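Local coordinates for hemolysin activator protein CdiB (Acinetobacter baumannii ACICU, PDB 6WIL) that probably secretes the partner toxin of contact-dependent growth inhibition across the outer membrane, as a two-partner secretion transporter of the Omp85 superfamily, at residues Q16-L21 / S270-Y275; A414-A419 / K447-N452; L470-D475 / D544-D549; W503-N508 / G512-L517. One frame throughout, in Å; residues are numbered along the deposited sequence.

Contact 1 (Q16-L21 / S270-Y275); sequences QRLKEL and SYFISY
Phe272 meets two leucines of the helical segment 16-21 at different parts of its ring. Leu21 lies over one face. Its CD2 methyl is 4.0 Å from the centroid of the Phe272 ring, 28° off the normal, which makes a CH-pi contact. Leu18 approaches obliquely near the other ortho carbon, with its CD2 3.6 Å from Phe272 CD1. The ring reaches the helix because CG of Phe272 is trans to the backbone N (chi1 177°), on a CB that already points at the helix. Segment 16-21 belongs to helix 8-27, which lies within the 16-stranded beta barrel, as the N-terminal plug helix does in transporters of this family. Strand 266-279 is part of the barrel wall. Ser270 and Phe272 face the helix, whereas Tyr271 points away from it. Arg17 supplies the polar part. Its chain runs extended to CD and then bends (chi3 80°), which brings NH2 within 3.3 Å of Ser270 OG. One water, modelled unusually close to Arg17 NH2 (2.5 Å), accepts from it, lies 3.0 Å from Ser270 OG and donates weakly to Ser270 O. Ser270 OG also hydrogen-bonds Gln14 of the same helix and Asn289 of the next strand.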
# COMPACT_ATOMS: atom_id res chain seq x y z
N GLN A 16 1.41 2.77 -17.71
CA GLN A 16 1.14 1.50 -17.04
C GLN A 16 2.39 0.97 -16.36
O GLN A 16 2.34 0.51 -15.21
CB GLN A 16 0.59 0.48 -18.04
CG GLN A 16 -0.75 0.84 -18.66
CD GLN A 16 -1.31 -0.27 -19.53
OE1 GLN A 16 -0.56 -1.07 -20.10
NE2 GLN A 16 -2.63 -0.34 -19.63
N ARG A 17 3.53 1.02 -17.05
CA ARG A 17 4.79 0.59 -16.45
C ARG A 17 5.16 1.47 -15.26
O ARG A 17 5.67 0.98 -14.25
CB ARG A 17 5.91 0.61 -17.49
CG ARG A 17 7.21 0.00 -17.00
CD ARG A 17 8.39 0.40 -17.88
NE ARG A 17 8.88 1.74 -17.56
CZ ARG A 17 9.76 1.99 -16.59
NH1 ARG A 17 10.23 1.00 -15.84
NH2 ARG A 17 10.15 3.24 -16.36
N LEU A 18 4.90 2.78 -15.37
CA LEU A 18 5.17 3.69 -14.25
C LEU A 18 4.32 3.34 -13.04
O LEU A 18 4.82 3.33 -11.90
CB LEU A 18 4.92 5.13 -14.67
CG LEU A 18 6.14 6.01 -14.97
CD1 LEU A 18 5.72 7.46 -15.08
CD2 LEU A 18 7.20 5.83 -13.89
N LYS A 19 3.04 3.05 -13.25
CA LYS A 19 2.17 2.70 -12.13
C LYS A 19 2.60 1.38 -11.50
O LYS A 19 2.60 1.25 -10.27
CB LYS A 19 0.71 2.63 -12.59
CG LYS A 19 0.05 4.00 -12.71
CD LYS A 19 -1.21 4.06 -11.85
CE LYS A 19 -1.79 5.46 -11.74
NZ LYS A 19 -2.43 5.93 -13.01
N GLU A 20 2.99 0.40 -12.32
CA GLU A 20 3.47 -0.86 -11.77
C GLU A 20 4.75 -0.66 -10.97
O GLU A 20 4.93 -1.28 -9.91
CB GLU A 20 3.69 -1.87 -12.90
CG GLU A 20 3.95 -3.29 -12.42
CD GLU A 20 3.57 -4.33 -13.46
OE1 GLU A 20 4.48 -4.90 -14.11
OE2 GLU A 20 2.35 -4.56 -13.65
N LEU A 21 5.64 0.22 -11.44
CA LEU A 21 6.89 0.48 -10.72
C LEU A 21 6.63 1.15 -9.38
O LEU A 21 7.26 0.79 -8.38
CB LEU A 21 7.81 1.35 -11.59
CG LEU A 21 9.02 1.99 -10.89
CD1 LEU A 21 9.97 0.94 -10.36
CD2 LEU A 21 9.74 2.94 -11.84
N SER A 270 13.64 6.16 -20.36
CA SER A 270 12.85 6.66 -19.23
C SER A 270 13.71 6.76 -17.98
O SER A 270 14.40 5.80 -17.61
CB SER A 270 11.65 5.74 -18.96
OG SER A 270 10.96 6.11 -17.78
N TYR A 271 13.65 7.92 -17.32
CA TYR A 271 14.35 8.18 -16.06
C TYR A 271 13.31 8.44 -14.98
O TYR A 271 12.39 9.23 -15.19
CB TYR A 271 15.30 9.37 -16.21
CG TYR A 271 16.03 9.78 -14.94
CD1 TYR A 271 15.41 10.55 -13.96
CD2 TYR A 271 17.36 9.42 -14.73
CE1 TYR A 271 16.07 10.92 -12.81
CE2 TYR A 271 18.03 9.80 -13.58
CZ TYR A 271 17.39 10.55 -12.63
OH TYR A 271 18.05 10.92 -11.49
N PHE A 272 13.48 7.80 -13.82
CA PHE A 272 12.53 7.91 -12.72
C PHE A 272 13.28 8.01 -11.40
O PHE A 272 14.18 7.21 -11.12
CB PHE A 272 11.59 6.70 -12.69
CG PHE A 272 10.63 6.70 -11.53
CD1 PHE A 272 9.44 7.41 -11.59
CD2 PHE A 272 10.91 5.97 -10.38
CE1 PHE A 272 8.56 7.40 -10.53
CE2 PHE A 272 10.03 5.95 -9.32
CZ PHE A 272 8.85 6.67 -9.39
N ILE A 273 12.90 8.98 -10.57
CA ILE A 273 13.49 9.18 -9.26
C ILE A 273 12.37 9.33 -8.24
O ILE A 273 11.39 10.04 -8.48
CB ILE A 273 14.43 10.41 -9.23
CG1 ILE A 273 14.78 10.78 -7.79
CG2 ILE A 273 13.79 11.58 -9.95
CD1 ILE A 273 15.76 11.92 -7.68
N SER A 274 12.51 8.65 -7.11
CA SER A 274 11.50 8.69 -6.05
C SER A 274 12.20 8.87 -4.71
O SER A 274 13.20 8.20 -4.43
CB SER A 274 10.66 7.41 -6.04
OG SER A 274 9.50 7.58 -5.25
N TYR A 275 11.68 9.79 -3.90
CA TYR A 275 12.17 10.01 -2.55
C TYR A 275 10.99 9.94 -1.58
O TYR A 275 9.92 10.47 -1.86
CB TYR A 275 12.88 11.35 -2.43
CG TYR A 275 13.55 11.59 -1.10
CD1 TYR A 275 14.61 10.80 -0.68
CD2 TYR A 275 13.13 12.62 -0.26
CE1 TYR A 275 15.24 11.03 0.53
CE2 TYR A 275 13.76 12.86 0.95
CZ TYR A 275 14.81 12.05 1.34
OH TYR A 275 15.42 12.28 2.55
O HOH W 1 12.11 4.52 -15.51

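Contact 2 (A414-A419 / K447-N452); sequences APLWSA and KILVPN. With C8E ((hydroxyethyloxy)tri(ethyloxy)octane), chain D.
The apolar part of this contact is a meeting of two leucine methyls. Leu416 CD1 lies 3.8 Å from Leu449 CD1, and the two side chains cross at about a right angle. Neither CB aims at the other segment; different first torsions (chi1 -170° for Leu416, -65° for Leu449) help to bring the CD1 methyls together. Nearer the surface the fit is looser. Pro415 CD comes only to 4.3 Å from Lys447 CG, a loose touch on the aliphatic part of the lysine. The polar part runs through a single water. It donates to Pro415 O at 2.8 Å and accepts from Lys447 N at a modelled 2.5 Å, shorter than usual and doubtful in its exact length. A bound C8E detergent adds a third kind of contact. Its alkyl end lies against Trp417, with C8E C1 3.7 Å above one face of the indole, toward the rim. Further along the detergent tail, C8E C4 is 3.7 Å from Ala419 CB. Segment 447-452 lies near the start of the long loop after barrel strand 432-444, and Leu449 N hydrogen-bonds Asp475 near the end of that loop. Strand 414-429 lies between strands 374-386 and 432-444, while Pro451 and Asn452 touch Leu8 of helix 8-27.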
# COMPACT_ATOMS: atom_id res chain seq x y z
N ALA A 414 -11.54 18.61 -14.89
CA ALA A 414 -11.76 17.27 -15.41
C ALA A 414 -11.67 16.27 -14.26
O ALA A 414 -10.57 15.93 -13.82
CB ALA A 414 -10.72 16.93 -16.49
N PRO A 415 -12.80 15.78 -13.74
CA PRO A 415 -12.75 14.85 -12.60
C PRO A 415 -12.61 13.40 -13.02
O PRO A 415 -13.34 12.92 -13.89
CB PRO A 415 -14.09 15.10 -11.90
CG PRO A 415 -15.02 15.44 -13.03
CD PRO A 415 -14.19 16.13 -14.10
N LEU A 416 -11.67 12.69 -12.41
CA LEU A 416 -11.44 11.28 -12.70
C LEU A 416 -11.50 10.49 -11.40
O LEU A 416 -10.87 10.86 -10.41
CB LEU A 416 -10.09 11.06 -13.39
CG LEU A 416 -9.90 9.65 -13.94
CD1 LEU A 416 -10.90 9.39 -15.05
CD2 LEU A 416 -8.48 9.42 -14.42
N TRP A 417 -12.27 9.41 -11.42
CA TRP A 417 -12.35 8.48 -10.29
C TRP A 417 -11.52 7.25 -10.60
O TRP A 417 -11.68 6.64 -11.67
CB TRP A 417 -13.80 8.09 -10.01
CG TRP A 417 -14.60 9.18 -9.38
CD1 TRP A 417 -15.29 10.16 -10.01
CD2 TRP A 417 -14.77 9.39 -7.97
NE1 TRP A 417 -15.89 10.98 -9.09
CE2 TRP A 417 -15.59 10.53 -7.83
CE3 TRP A 417 -14.32 8.74 -6.82
CZ2 TRP A 417 -15.96 11.03 -6.58
CZ3 TRP A 417 -14.70 9.23 -5.59
CH2 TRP A 417 -15.51 10.36 -5.48
N SER A 418 -10.64 6.89 -9.68
CA SER A 418 -9.79 5.72 -9.84
C SER A 418 -9.92 4.84 -8.61
O SER A 418 -10.11 5.33 -7.49
CB SER A 418 -8.32 6.11 -10.05
OG SER A 418 -8.14 6.71 -11.32
N ALA A 419 -9.83 3.53 -8.82
CA ALA A 419 -9.98 2.58 -7.73
C ALA A 419 -9.07 1.39 -7.97
O ALA A 419 -8.70 1.09 -9.11
CB ALA A 419 -11.43 2.13 -7.59
N LYS A 447 -17.05 13.03 -17.35
CA LYS A 447 -16.98 13.86 -18.55
C LYS A 447 -16.05 13.23 -19.58
O LYS A 447 -15.42 12.20 -19.35
CB LYS A 447 -16.50 15.28 -18.20
CG LYS A 447 -17.30 15.92 -17.08
CD LYS A 447 -18.80 15.78 -17.32
CE LYS A 447 -19.62 16.40 -16.21
NZ LYS A 447 -20.29 15.40 -15.32
N ILE A 448 -16.00 13.88 -20.75
CA ILE A 448 -15.13 13.42 -21.82
C ILE A 448 -13.68 13.57 -21.40
O ILE A 448 -13.28 14.58 -20.79
CB ILE A 448 -15.42 14.21 -23.11
CG1 ILE A 448 -16.87 14.00 -23.55
CG2 ILE A 448 -14.45 13.81 -24.22
CD1 ILE A 448 -17.29 12.55 -23.61
N LEU A 449 -12.87 12.57 -21.71
CA LEU A 449 -11.44 12.58 -21.44
C LEU A 449 -10.66 12.74 -22.74
O LEU A 449 -11.11 12.34 -23.82
CB LEU A 449 -10.99 11.30 -20.74
CG LEU A 449 -11.53 11.03 -19.34
CD1 LEU A 449 -11.02 9.69 -18.85
CD2 LEU A 449 -11.12 12.14 -18.39
N VAL A 450 -9.48 13.34 -22.63
CA VAL A 450 -8.52 13.39 -23.73
C VAL A 450 -7.98 11.98 -23.92
O VAL A 450 -8.17 11.14 -23.03
CB VAL A 450 -7.41 14.42 -23.45
CG1 VAL A 450 -8.00 15.72 -22.92
CG2 VAL A 450 -6.37 13.85 -22.49
N PRO A 451 -7.33 11.66 -25.04
CA PRO A 451 -6.91 10.26 -25.27
C PRO A 451 -6.02 9.67 -24.18
O PRO A 451 -6.23 8.51 -23.80
CB PRO A 451 -6.19 10.34 -26.62
CG PRO A 451 -6.87 11.46 -27.32
CD PRO A 451 -7.19 12.48 -26.26
N ASN A 452 -5.04 10.42 -23.67
CA ASN A 452 -4.11 9.84 -22.70
C ASN A 452 -4.78 9.50 -21.37
O ASN A 452 -4.26 8.65 -20.64
CB ASN A 452 -2.95 10.80 -22.46
CG ASN A 452 -2.37 11.34 -23.74
OD1 ASN A 452 -3.05 12.06 -24.47
ND2 ASN A 452 -1.12 11.00 -24.03
C1 C8E D . -16.95 5.98 -6.40
C2 C8E D . -16.19 5.59 -7.67
C3 C8E D . -14.95 4.78 -7.31
C4 C8E D . -14.23 4.35 -8.58
C5 C8E D . -15.07 3.30 -9.31
C6 C8E D . -14.45 3.04 -10.68
C7 C8E D . -14.72 1.59 -11.09
C8 C8E D . -15.98 1.53 -11.94
O9 C8E D . -15.64 1.01 -13.20
C10 C8E D . -16.70 0.91 -14.10
C11 C8E D . -16.16 0.60 -15.49
O12 C8E D . -16.91 -0.43 -16.07
C13 C8E D . -16.65 -0.63 -17.43
C14 C8E D . -17.55 -1.75 -17.97
O15 C8E D . -17.91 -2.62 -16.93
C16 C8E D . -18.62 -3.75 -17.35
C17 C8E D . -18.53 -4.85 -16.30
O18 C8E D . -19.20 -4.47 -15.13
C19 C8E D . -19.45 -5.52 -14.24
C20 C8E D . -18.80 -5.23 -12.89
O21 C8E D . -19.26 -4.00 -12.38
O HOH W 2 -14.83 13.06 -16.28

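Contact 3 (L470-D475 / D544-D549); sequences LMLSGD and DSIKKD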
# COMPACT_ATOMS: atom_id res chain seq x y z
N LEU A 470 -2.63 -3.56 -30.36
CA LEU A 470 -3.91 -2.90 -30.47
C LEU A 470 -4.59 -3.04 -29.12
O LEU A 470 -4.68 -4.15 -28.59
CB LEU A 470 -4.80 -3.50 -31.57
CG LEU A 470 -4.26 -3.43 -33.00
CD1 LEU A 470 -5.10 -4.27 -33.92
CD2 LEU A 470 -4.18 -1.99 -33.50
N MSE A 471 -5.02 -1.91 -28.56
CA MSE A 471 -5.69 -1.93 -27.27
C MSE A 471 -7.09 -1.34 -27.37
O MSE A 471 -7.32 -0.42 -28.16
CB MSE A 471 -4.87 -1.16 -26.23
CG MSE A 471 -3.51 -1.77 -25.97
SE MSE A 471 -2.42 -0.68 -24.75
CE MSE A 471 -3.08 -1.38 -23.04
N LEU A 472 -8.02 -1.90 -26.62
CA LEU A 472 -9.34 -1.30 -26.45
C LEU A 472 -9.25 -0.20 -25.40
O LEU A 472 -8.41 -0.26 -24.50
CB LEU A 472 -10.37 -2.35 -26.04
CG LEU A 472 -10.38 -3.63 -26.89
CD1 LEU A 472 -11.33 -4.64 -26.30
CD2 LEU A 472 -10.76 -3.34 -28.34
N SER A 473 -10.10 0.82 -25.53
CA SER A 473 -10.05 1.97 -24.64
C SER A 473 -11.44 2.57 -24.50
O SER A 473 -12.25 2.51 -25.42
CB SER A 473 -9.05 3.03 -25.12
OG SER A 473 -9.65 3.92 -26.04
N GLY A 474 -11.70 3.10 -23.30
CA GLY A 474 -12.90 3.89 -23.05
C GLY A 474 -12.60 4.88 -21.96
O GLY A 474 -11.58 4.80 -21.28
N ASP A 475 -13.51 5.86 -21.82
CA ASP A 475 -13.41 6.80 -20.70
C ASP A 475 -13.59 6.09 -19.37
O ASP A 475 -12.94 6.44 -18.37
CB ASP A 475 -14.46 7.90 -20.87
CG ASP A 475 -13.94 9.07 -21.68
OD1 ASP A 475 -12.87 8.93 -22.31
OD2 ASP A 475 -14.60 10.13 -21.66
N ASP A 544 -13.11 -8.87 -33.43
CA ASP A 544 -12.47 -9.33 -34.65
C ASP A 544 -11.21 -8.53 -34.97
O ASP A 544 -10.27 -9.07 -35.56
CB ASP A 544 -13.46 -9.26 -35.82
CG ASP A 544 -14.46 -10.39 -35.79
OD1 ASP A 544 -14.05 -11.56 -36.00
OD2 ASP A 544 -15.66 -10.13 -35.56
N SER A 545 -11.17 -7.26 -34.57
CA SER A 545 -10.01 -6.41 -34.86
C SER A 545 -8.80 -6.75 -34.00
O SER A 545 -7.73 -6.15 -34.22
CB SER A 545 -10.38 -4.94 -34.67
OG SER A 545 -10.74 -4.67 -33.33
N ILE A 546 -8.91 -7.67 -33.05
CA ILE A 546 -7.80 -8.10 -32.21
C ILE A 546 -7.40 -9.51 -32.63
O ILE A 546 -8.26 -10.37 -32.88
CB ILE A 546 -8.16 -8.05 -30.71
CG1 ILE A 546 -8.57 -6.63 -30.30
CG2 ILE A 546 -6.99 -8.53 -29.87
CD1 ILE A 546 -7.40 -5.72 -29.97
N LYS A 547 -6.09 -9.76 -32.67
CA LYS A 547 -5.57 -10.95 -33.34
C LYS A 547 -5.93 -12.24 -32.61
O LYS A 547 -6.27 -13.24 -33.25
CB LYS A 547 -4.05 -10.82 -33.48
CG LYS A 547 -3.58 -9.80 -34.50
CD LYS A 547 -2.08 -9.89 -34.64
CE LYS A 547 -1.57 -9.18 -35.89
NZ LYS A 547 -0.17 -8.73 -35.62
N LYS A 548 -5.88 -12.23 -31.27
CA LYS A 548 -5.93 -13.46 -30.46
C LYS A 548 -4.79 -14.41 -30.82
O LYS A 548 -4.98 -15.63 -30.90
CB LYS A 548 -7.29 -14.16 -30.57
CG LYS A 548 -8.39 -13.52 -29.74
CD LYS A 548 -9.67 -14.34 -29.75
CE LYS A 548 -10.22 -14.48 -31.16
NZ LYS A 548 -10.26 -13.15 -31.83
N ASP A 549 -3.61 -13.85 -31.02
CA ASP A 549 -2.43 -14.63 -31.39
C ASP A 549 -1.76 -15.18 -30.13
O ASP A 549 -2.17 -14.91 -29.00
CB ASP A 549 -1.48 -13.77 -32.21
CG ASP A 549 -0.72 -14.56 -33.26
OD1 ASP A 549 -1.37 -15.36 -33.98
OD2 ASP A 549 0.51 -14.37 -33.38
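Leu470 and Ile546 form the close part of this contact. The CD1 methyl of Ile546 packs on the base of Leu470, 3.4 Å from Leu470 O and 3.8 Å from Leu470 CB. With CG1 beside the backbone N (chi1 -59°) and a second torsion of -84°, CD1 of Ile546 turns to Leu470. The other end of Leu470 reaches back over the second backbone. Its CD1 methyl sits 3.2 Å from Ser545 O, a near approach of a methyl to a carbonyl oxygen. Leu470 thus touches Ile546 with its CB and carbonyl and Ser545 with its CD1. Leu470 and Ser545 lie on the surface although they meet closely. Packing is looser on the buried inner side, where Leu472 CD2 comes only to 4.4 Å from Ile546 CG1. Ser545 OG makes a weak hydrogen bond to Gln513 of the neighbouring hairpin. Lys547 hardly touches the first segment, but its NZ forms a salt bridge with Glu469, just before Leu470. This salt bridge also links the two loops. Segment 470-475 ends the long loop between strands 432-444 and 476-487, which is the loop that carries the VRGF motif in this superfamily. Ile546 also touches Phe466 of that motif. Strand 472-474 pairs with strand 455-457. Met471, a selenomethionine here, rests on Val12 and Gln16 of helix 8-27. Segment 544-549 links the last two barrel strands, 530-541 and 550-559.

Contact 4 (W503-N508 / G512-L517); sequences WVNGRN and GQRYLL. With C8E ((hydroxyethyloxy)tri(ethyloxy)octane), chain D.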
# COMPACT_ATOMS: atom_id res chain seq x y z
N TRP A 503 -12.63 -4.52 -19.46
CA TRP A 503 -13.89 -3.93 -19.90
C TRP A 503 -13.68 -2.45 -20.16
O TRP A 503 -13.07 -1.75 -19.35
CB TRP A 503 -14.99 -4.09 -18.84
CG TRP A 503 -15.51 -5.47 -18.67
CD1 TRP A 503 -16.48 -6.08 -19.41
CD2 TRP A 503 -15.12 -6.41 -17.66
NE1 TRP A 503 -16.70 -7.35 -18.93
CE2 TRP A 503 -15.88 -7.58 -17.86
CE3 TRP A 503 -14.19 -6.38 -16.62
CZ2 TRP A 503 -15.74 -8.71 -17.06
CZ3 TRP A 503 -14.05 -7.51 -15.82
CH2 TRP A 503 -14.83 -8.65 -16.05
N VAL A 504 -14.20 -1.96 -21.29
CA VAL A 504 -14.26 -0.54 -21.58
C VAL A 504 -15.69 -0.19 -21.95
O VAL A 504 -16.44 -1.02 -22.48
CB VAL A 504 -13.28 -0.11 -22.70
CG1 VAL A 504 -11.84 -0.17 -22.20
CG2 VAL A 504 -13.47 -0.98 -23.93
N ASN A 505 -16.08 1.05 -21.66
CA ASN A 505 -17.45 1.51 -21.80
C ASN A 505 -17.43 3.03 -21.69
O ASN A 505 -16.40 3.63 -21.38
CB ASN A 505 -18.36 0.84 -20.76
CG ASN A 505 -19.72 1.49 -20.63
OD1 ASN A 505 -20.01 2.15 -19.63
ND2 ASN A 505 -20.55 1.34 -21.66
N GLY A 506 -18.58 3.65 -21.96
CA GLY A 506 -18.68 5.09 -21.92
C GLY A 506 -18.30 5.69 -23.25
O GLY A 506 -18.24 5.02 -24.28
N ARG A 507 -18.04 6.99 -23.22
CA ARG A 507 -17.57 7.66 -24.42
C ARG A 507 -16.20 7.13 -24.82
O ARG A 507 -15.49 6.50 -24.03
CB ARG A 507 -17.52 9.17 -24.22
N ASN A 508 -15.83 7.40 -26.08
CA ASN A 508 -14.60 6.93 -26.70
C ASN A 508 -14.53 5.41 -26.79
O ASN A 508 -13.44 4.84 -26.91
CB ASN A 508 -13.35 7.46 -25.96
CG ASN A 508 -13.36 8.97 -25.78
OD1 ASN A 508 -12.61 9.51 -24.97
ND2 ASN A 508 -14.23 9.66 -26.52
N GLY A 512 -19.60 -3.84 -28.90
CA GLY A 512 -19.04 -5.01 -29.54
C GLY A 512 -17.54 -5.13 -29.44
O GLY A 512 -17.00 -6.21 -29.74
N GLN A 513 -16.84 -4.07 -29.04
CA GLN A 513 -15.39 -4.08 -28.85
C GLN A 513 -15.02 -3.72 -27.42
O GLN A 513 -14.03 -3.03 -27.19
CB GLN A 513 -14.72 -3.12 -29.83
CG GLN A 513 -15.07 -3.37 -31.28
CD GLN A 513 -13.91 -3.11 -32.21
OE1 GLN A 513 -12.93 -2.48 -31.83
NE2 GLN A 513 -14.01 -3.61 -33.44
N ARG A 514 -15.79 -4.20 -26.46
CA ARG A 514 -15.69 -3.73 -25.09
C ARG A 514 -15.13 -4.77 -24.12
O ARG A 514 -15.11 -4.52 -22.92
CB ARG A 514 -17.07 -3.27 -24.60
CG ARG A 514 -17.88 -2.51 -25.64
CD ARG A 514 -19.22 -2.07 -25.08
NE ARG A 514 -20.02 -3.20 -24.62
CZ ARG A 514 -21.27 -3.10 -24.16
NH1 ARG A 514 -21.91 -4.19 -23.76
NH2 ARG A 514 -21.86 -1.92 -24.09
N TYR A 515 -14.69 -5.92 -24.62
CA TYR A 515 -14.33 -7.02 -23.73
C TYR A 515 -13.10 -7.76 -24.24
O TYR A 515 -12.96 -8.00 -25.44
CB TYR A 515 -15.50 -8.00 -23.58
CG TYR A 515 -15.23 -9.10 -22.58
CD1 TYR A 515 -15.35 -8.88 -21.22
CD2 TYR A 515 -14.85 -10.37 -23.00
CE1 TYR A 515 -15.11 -9.87 -20.30
CE2 TYR A 515 -14.60 -11.38 -22.09
CZ TYR A 515 -14.73 -11.13 -20.74
OH TYR A 515 -14.49 -12.12 -19.81
N LEU A 516 -12.23 -8.13 -23.30
CA LEU A 516 -11.05 -8.94 -23.59
C LEU A 516 -10.94 -10.05 -22.55
O LEU A 516 -11.23 -9.84 -21.37
CB LEU A 516 -9.77 -8.10 -23.57
CG LEU A 516 -9.51 -7.20 -24.78
CD1 LEU A 516 -8.24 -6.39 -24.59
CD2 LEU A 516 -9.43 -8.02 -26.06
N LEU A 517 -10.54 -11.23 -23.01
CA LEU A 517 -10.29 -12.37 -22.13
C LEU A 517 -9.02 -13.05 -22.59
O LEU A 517 -8.97 -13.58 -23.71
CB LEU A 517 -11.46 -13.35 -22.13
CG LEU A 517 -11.23 -14.65 -21.36
CD1 LEU A 517 -11.31 -14.43 -19.86
CD2 LEU A 517 -12.21 -15.74 -21.79
C1 C8E D . -16.95 5.98 -6.40
C2 C8E D . -16.19 5.59 -7.67
C3 C8E D . -14.95 4.78 -7.31
C4 C8E D . -14.23 4.35 -8.58
C5 C8E D . -15.07 3.30 -9.31
C6 C8E D . -14.45 3.04 -10.68
C7 C8E D . -14.72 1.59 -11.09
C8 C8E D . -15.98 1.53 -11.94
O9 C8E D . -15.64 1.01 -13.20
C10 C8E D . -16.70 0.91 -14.10
C11 C8E D . -16.16 0.60 -15.49
O12 C8E D . -16.91 -0.43 -16.07
C13 C8E D . -16.65 -0.63 -17.43
C14 C8E D . -17.55 -1.75 -17.97
O15 C8E D . -17.91 -2.62 -16.93
C16 C8E D . -18.62 -3.75 -17.35
C17 C8E D . -18.53 -4.85 -16.30
O18 C8E D . -19.20 -4.47 -15.13
C19 C8E D . -19.45 -5.52 -14.24
C20 C8E D . -18.80 -5.23 -12.89
O21 C8E D . -19.26 -4.00 -12.38
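This is the loop end of the beta hairpin made by barrel strands 493-505 and 515-526. Trp503 and Tyr515 form an antiparallel non-hydrogen-bonded pair, with CA atoms 4.9 Å apart. Their side chains lie side by side on the same face of the sheet and point the same way. The rings meet obliquely, their planes at 57°, with Trp503 CE2 3.4 Å from Tyr515 CE1. Trp503 NE1 lies at the edge of the tyrosine ring. Tyr515 reaches this position with CG trans to its backbone N (chi1 -175°), and its hydroxyl hydrogen-bonds Gln501. A C8E molecule lies over one face of the indole, toward its rim, with C8E C17 3.8 Å above the plane. The same detergent meets Trp503 CB through C8E C14 at 3.6 Å, and Asn505 CB also borders it. This patch lies on the surface of the barrel. Between these two segments the backbones share one hydrogen bond, from Val504 N to Arg514 O (3.2 Å, 160° at the hydrogen). Arg514 O also receives the CA-H of Trp503. On the other side of the sheet, Val504 touches Leu472. Arg514 CB packs against the Val504 carbonyl, 3.2 Å from Val504 O.

From the N terminus, contact 1 comes first. It joins helix 8-27 to the fourth barrel strand and closes a loop of 248 residues that includes the POTRA domains. Contact 2 opens only later and joins strand 414-429 to the early part of the long loop after strand 432-444. Contact 3 follows, tying the end of that loop to the link between the last two strands. Contact 4, a hairpin end, is nested inside contact 3, and no two contacts cross. Asp475 connects contact 3 to contacts 2 and 4, in the latter case through a probable hydrogen bond from its N to Arg507 O. Helix 8-27 of contact 1 also packs on contact 3.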